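Local coordinates for uncharacterized lipoprotein GfcB (Escherichia coli K12, PDB 2IN5) that is of uncharacterised function but is a membrane lipoprotein homologous to group 4 capsule protein B, and so may act in capsular polysaccharide export or assembly, at residues Leu51-Ile54 against Ser59-Leu62; Leu77-Val80 against Asn84-Leu87. All blocks are in the same frame, centred on the assembly; numbering follows the deposited sequence.

Contact 1 (Leu51-Ile54 against Ser59-Leu62); sequences LGYI and SKWL
A classic beta bulge in the hairpin of strands 47-55 and 58-62 defines this contact, since G52 and Y53 both face K60. The evidence is in the backbone bonds: G52 N donates to K60 O (3.0 Å), bent to 140° at the hydrogen, whereas K60 N reaches Y53 O (2.9 Å) more directly, at 162°. On one side of the hairpin, L51 lies over a face of the W61 indole, its CB 3.9 Å from the centroid of the six-membered ring in a CH-pi contact. With L51 CG anti to the backbone N (chi1 173°), CD1 is carried on to within 3.8 Å of S59 CB. S59 OG bonds Q5 of the second subunit, and W61 NE1 is bonded to T71 of strand 68-72. A valine in place of W61 would probably leave T71 OG1 without its donor and open a gap over L51 CB. On the other side, CE1 of the Y53 ring meets K60 CB at 3.7 Å, and this ring stacks on Y53 of the second subunit. K60 NZ forms a salt bridge with E55 of its own chain. The hairpin therefore joins apolar packing to polar links, and its chemistry serves the dimer interface as well as the subunit.

Contact 2 (Leu77-Val80 against Asn84-Leu87); sequences LKTV and NNLL
The backbones of 77-80 and 84-87 run at 125° to each other and draw closest at K78 and L86, whose CA atoms are 4.9 Å apart, so the two pieces meet at a steep angle. Only three residues separate them in the chain, and this tight connection leads from strand 75-80 into strand 86-89, the two outermost strands in the antiparallel strand order of the chain. Across it T79 is gripped through both its backbone and its side chain. T79 N donates to L86 O (3.1 Å), nearly straight at 168° and in the carbonyl plane, on a lone pair. The return bond uses the hydroxyl in place of a backbone carbonyl: L86 N donates to T79 OG1 at 2.8 Å. That oxygen gets there because chi1 of 60° sets it between the backbone N and the carbonyl carbon of T79.

The same hydroxyl then gives its proton to N85 OD1 at 3.2 Å, so OG1 accepts one bond and donates another, which fixes its rotation. N85 OD1 has a further donor in L82 N, within the connection itself, and N85 N is bonded to S116 OG, tying this residue to strand 108-117 as well. L86 is buried; its CG, anti to the backbone N, sends CD2 against the backbone of L77, 3.4 Å from L77 C. On their other side L77 and K78 both face V70 of strand 68-72 in a classic beta bulge, so the strand that receives L86 is itself irregular. K78 adds a weaker approach to the carbonyl that T79 N uses: K78 CA lies 3.5 Å from L86 O in a CA-H...O contact, and K78 CG, on the side chain, comes equally near to that oxygen.

Overall arrangement
Contact 1 closes before contact 2 opens along the chain, and their centres lie 14 Å apart, with nearest atoms about 6 Å apart and no direct touch. Strand 68-72 bridges them: it runs antiparallel to 58-62 on one side and to 75-80 on the other, so the order is 47-55, 58-62, 68-72, 75-80. Contact 1 is a bulged hairpin within this succession. Contact 2 instead leads from 75-80 into 86-89, which pairs with 108-117 and so connects to the later strands. The second subunit reaches contact 1 but touches neither segment of contact 2, placing dimer contacts at the first and a strand-to-strand transition at the second.

Contact 1 (Leu51-Ile54 against Ser59-Leu62)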
ATOM      1  N   LEU A  51       8.333   7.016  -4.618  1.00 28.45           N
ATOM      2  CA  LEU A  51       6.927   6.857  -4.243  1.00 26.69           C
ATOM      3  C   LEU A  51       6.435   5.569  -4.843  1.00 26.01           C
ATOM      4  O   LEU A  51       6.246   5.464  -6.056  1.00 26.45           O
ATOM      5  CB  LEU A  51       6.064   8.025  -4.750  1.00 25.83           C
ATOM      6  CG  LEU A  51       4.532   7.932  -4.582  1.00 23.17           C
ATOM      7  CD1 LEU A  51       4.150   7.731  -3.110  1.00 19.25           C
ATOM      8  CD2 LEU A  51       3.903   9.211  -5.119  1.00 22.56           C
ATOM      9  N   GLY A  52       6.233   4.579  -3.983  1.00 27.61           N
ATOM     10  CA  GLY A  52       5.772   3.288  -4.449  1.00 24.30           C
ATOM     11  C   GLY A  52       4.294   3.260  -4.786  1.00 23.48           C
ATOM     12  O   GLY A  52       3.917   2.788  -5.852  1.00 23.11           O
ATOM     13  N   TYR A  53       3.451   3.769  -3.893  1.00 22.18           N
ATOM     14  CA  TYR A  53       2.018   3.737  -4.148  1.00 22.99           C
ATOM     15  C   TYR A  53       1.221   4.619  -3.213  1.00 23.20           C
ATOM     16  O   TYR A  53       1.734   5.091  -2.198  1.00 24.27           O
ATOM     17  CB  TYR A  53       1.519   2.297  -4.055  1.00 22.61           C
ATOM     18  CG  TYR A  53       2.075   1.545  -2.863  1.00 25.15           C
ATOM     19  CD1 TYR A  53       1.486   1.652  -1.604  1.00 25.16           C
ATOM     20  CD2 TYR A  53       3.205   0.741  -2.993  1.00 25.55           C
ATOM     21  CE1 TYR A  53       2.010   0.973  -0.504  1.00 25.25           C
ATOM     22  CE2 TYR A  53       3.737   0.062  -1.901  1.00 26.58           C
ATOM     23  CZ  TYR A  53       3.136   0.180  -0.664  1.00 26.32           C
ATOM     24  OH  TYR A  53       3.657  -0.513   0.404  1.00 28.92           O
ATOM     25  N   ILE A  54      -0.038   4.851  -3.561  1.00 25.53           N
ATOM     26  CA  ILE A  54      -0.888   5.699  -2.727  1.00 27.92           C
ATOM     27  C   ILE A  54      -2.157   4.968  -2.327  1.00 28.28           C
ATOM     28  O   ILE A  54      -2.822   4.368  -3.163  1.00 27.78           O
ATOM     29  CB  ILE A  54      -1.270   7.004  -3.463  1.00 29.95           C
ATOM     30  CG1 ILE A  54      -0.001   7.699  -3.981  1.00 30.39           C
ATOM     31  CG2 ILE A  54      -2.032   7.927  -2.528  1.00 28.19           C
ATOM     32  CD1 ILE A  54      -0.278   8.919  -4.843  1.00 31.51           C
ATOM     33  N   SER A  59       0.531   8.799   0.789  1.00 22.34           N
ATOM     34  CA  SER A  59       1.663   8.512  -0.087  1.00 21.85           C
ATOM     35  C   SER A  59       2.678   7.625   0.616  1.00 20.44           C
ATOM     36  O   SER A  59       3.213   8.005   1.653  1.00 17.68           O
ATOM     37  CB  SER A  59       2.350   9.813  -0.509  1.00 23.51           C
ATOM     38  OG  SER A  59       1.494  10.629  -1.287  1.00 24.38           O
ATOM     39  N   LYS A  60       2.948   6.448   0.063  1.00 22.50           N
ATOM     40  CA  LYS A  60       3.924   5.548   0.682  1.00 25.06           C
ATOM     41  C   LYS A  60       5.242   5.529  -0.085  1.00 24.55           C
ATOM     42  O   LYS A  60       5.310   4.992  -1.185  1.00 24.41           O
ATOM     43  CB  LYS A  60       3.374   4.125   0.763  1.00 25.11           C
ATOM     44  CG  LYS A  60       2.377   3.900   1.878  1.00 31.56           C
ATOM     45  CD  LYS A  60       0.993   4.379   1.520  1.00 34.82           C
ATOM     46  CE  LYS A  60       0.023   4.043   2.644  1.00 38.59           C
ATOM     47  NZ  LYS A  60       0.062   2.592   2.977  1.00 40.17           N
ATOM     48  N   TRP A  61       6.278   6.106   0.518  1.00 25.26           N
ATOM     49  CA  TRP A  61       7.606   6.180  -0.085  1.00 28.02           C
ATOM     50  C   TRP A  61       8.523   5.045   0.385  1.00 30.34           C
ATOM     51  O   TRP A  61       8.589   4.732   1.572  1.00 32.67           O
ATOM     52  CB  TRP A  61       8.251   7.524   0.243  1.00 27.60           C
ATOM     53  CG  TRP A  61       7.344   8.690   0.002  1.00 28.42           C
ATOM     54  CD1 TRP A  61       6.297   9.087   0.784  1.00 28.62           C
ATOM     55  CD2 TRP A  61       7.388   9.604  -1.102  1.00 27.72           C
ATOM     56  NE1 TRP A  61       5.688  10.191   0.239  1.00 28.68           N
ATOM     57  CE2 TRP A  61       6.336  10.532  -0.919  1.00 28.91           C
ATOM     58  CE3 TRP A  61       8.212   9.730  -2.226  1.00 26.61           C
ATOM     59  CZ2 TRP A  61       6.086  11.576  -1.819  1.00 26.99           C
ATOM     60  CZ3 TRP A  61       7.968  10.766  -3.125  1.00 27.18           C
ATOM     61  CH2 TRP A  61       6.910  11.677  -2.914  1.00 27.58           C
ATOM     62  N   LEU A  62       9.237   4.443  -0.557  1.00 32.55           N
ATOM     63  CA  LEU A  62      10.127   3.328  -0.260  1.00 34.23           C
ATOM     64  C   LEU A  62      11.597   3.631  -0.495  1.00 35.42           C
ATOM     65  O   LEU A  62      11.959   4.190  -1.524  1.00 35.08           O
ATOM     66  CB  LEU A  62       9.732   2.140  -1.125  1.00 34.47           C
ATOM     67  CG  LEU A  62       8.316   1.627  -0.889  1.00 33.78           C
ATOM     68  CD1 LEU A  62       7.914   0.690  -2.005  1.00 32.73           C
ATOM     69  CD2 LEU A  62       8.254   0.942   0.464  1.00 31.62           C
TER

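Contact 2 (Leu77-Val80 against Asn84-Leu87)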
ATOM      1  N   LEU A  77       3.181  11.199   8.561  1.00 26.15           N
ATOM      2  CA  LEU A  77       2.116  10.526   9.289  1.00 29.59           C
ATOM      3  C   LEU A  77       2.506   9.175   9.880  1.00 32.08           C
ATOM      4  O   LEU A  77       1.913   8.733  10.867  1.00 32.52           O
ATOM      5  CB  LEU A  77       0.915  10.324   8.374  1.00 30.05           C
ATOM      6  CG  LEU A  77       0.299  11.609   7.820  1.00 27.86           C
ATOM      7  CD1 LEU A  77      -0.684  11.236   6.745  1.00 24.74           C
ATOM      8  CD2 LEU A  77      -0.370  12.422   8.938  1.00 24.88           C
ATOM      9  N   LYS A  78       3.491   8.511   9.287  1.00 32.69           N
ATOM     10  CA  LYS A  78       3.904   7.210   9.792  1.00 34.11           C
ATOM     11  C   LYS A  78       5.178   6.721   9.113  1.00 33.99           C
ATOM     12  O   LYS A  78       5.412   7.021   7.948  1.00 36.43           O
ATOM     13  CB  LYS A  78       2.770   6.202   9.566  1.00 34.99           C
ATOM     14  CG  LYS A  78       2.992   4.818  10.154  1.00 37.54           C
ATOM     15  CD  LYS A  78       1.936   3.847   9.651  1.00 36.28           C
ATOM     16  CE  LYS A  78       2.267   2.411  10.032  1.00 38.88           C
ATOM     17  NZ  LYS A  78       1.630   1.436   9.083  1.00 39.10           N
ATOM     18  N   THR A  79       6.005   5.990   9.852  1.00 33.12           N
ATOM     19  CA  THR A  79       7.235   5.429   9.295  1.00 34.69           C
ATOM     20  C   THR A  79       7.332   3.956   9.675  1.00 35.95           C
ATOM     21  O   THR A  79       6.758   3.523  10.676  1.00 37.34           O
ATOM     22  CB  THR A  79       8.519   6.156   9.790  1.00 34.13           C
ATOM     23  OG1 THR A  79       8.624   6.059  11.217  1.00 34.63           O
ATOM     24  CG2 THR A  79       8.500   7.623   9.373  1.00 33.34           C
ATOM     25  N   VAL A  80       8.056   3.191   8.866  1.00 37.10           N
ATOM     26  CA  VAL A  80       8.223   1.765   9.102  1.00 38.35           C
ATOM     27  C   VAL A  80       9.645   1.306   8.806  1.00 38.95           C
ATOM     28  O   VAL A  80      10.240   1.742   7.827  1.00 37.59           O
ATOM     29  CB  VAL A  80       7.269   0.952   8.213  1.00 39.59           C
ATOM     30  CG1 VAL A  80       7.441  -0.531   8.492  1.00 39.93           C
ATOM     31  CG2 VAL A  80       5.831   1.383   8.461  1.00 40.73           C
ATOM     32  N   ASN A  84      13.844   4.508  14.814  1.00 41.71           N
ATOM     33  CA  ASN A  84      12.717   5.014  15.579  1.00 39.73           C
ATOM     34  C   ASN A  84      11.611   5.317  14.586  1.00 37.88           C
ATOM     35  O   ASN A  84      11.868   5.889  13.525  1.00 38.03           O
ATOM     36  CB  ASN A  84      13.111   6.276  16.343  1.00 41.94           C
ATOM     37  CG  ASN A  84      14.208   6.018  17.349  1.00 43.39           C
ATOM     38  OD1 ASN A  84      14.281   4.938  17.932  1.00 46.24           O
ATOM     39  ND2 ASN A  84      15.055   7.010  17.574  1.00 44.24           N
ATOM     40  N   ASN A  85      10.384   4.946  14.937  1.00 33.99           N
ATOM     41  CA  ASN A  85       9.250   5.125  14.041  1.00 32.11           C
ATOM     42  C   ASN A  85       8.091   5.959  14.562  1.00 31.80           C
ATOM     43  O   ASN A  85       7.791   5.956  15.749  1.00 32.86           O
ATOM     44  CB  ASN A  85       8.695   3.757  13.647  1.00 30.78           C
ATOM     45  CG  ASN A  85       9.692   2.915  12.886  1.00 29.77           C
ATOM     46  OD1 ASN A  85      10.095   3.264  11.785  1.00 29.64           O
ATOM     47  ND2 ASN A  85      10.090   1.790  13.469  1.00 29.60           N
ATOM     48  N   LEU A  86       7.440   6.682  13.659  1.00 29.51           N
ATOM     49  CA  LEU A  86       6.273   7.453  14.041  1.00 29.11           C
ATOM     50  C   LEU A  86       5.183   6.400  13.868  1.00 27.36           C
ATOM     51  O   LEU A  86       5.061   5.800  12.799  1.00 27.43           O
ATOM     52  CB  LEU A  86       6.077   8.637  13.085  1.00 29.26           C
ATOM     53  CG  LEU A  86       4.760   9.420  13.167  1.00 29.10           C
ATOM     54  CD1 LEU A  86       4.562  10.055  14.533  1.00 27.29           C
ATOM     55  CD2 LEU A  86       4.779  10.477  12.081  1.00 29.71           C
ATOM     56  N   LEU A  87       4.402   6.156  14.910  1.00 26.06           N
ATOM     57  CA  LEU A  87       3.389   5.116  14.820  1.00 28.06           C
ATOM     58  C   LEU A  87       1.996   5.597  14.480  1.00 27.18           C
ATOM     59  O   LEU A  87       1.219   4.880  13.851  1.00 26.68           O
ATOM     60  CB  LEU A  87       3.344   4.306  16.124  1.00 29.03           C
ATOM     61  CG  LEU A  87       4.622   3.550  16.498  1.00 28.89           C
ATOM     62  CD1 LEU A  87       4.390   2.746  17.771  1.00 30.95           C
ATOM     63  CD2 LEU A  87       5.030   2.625  15.349  1.00 28.37           C
TER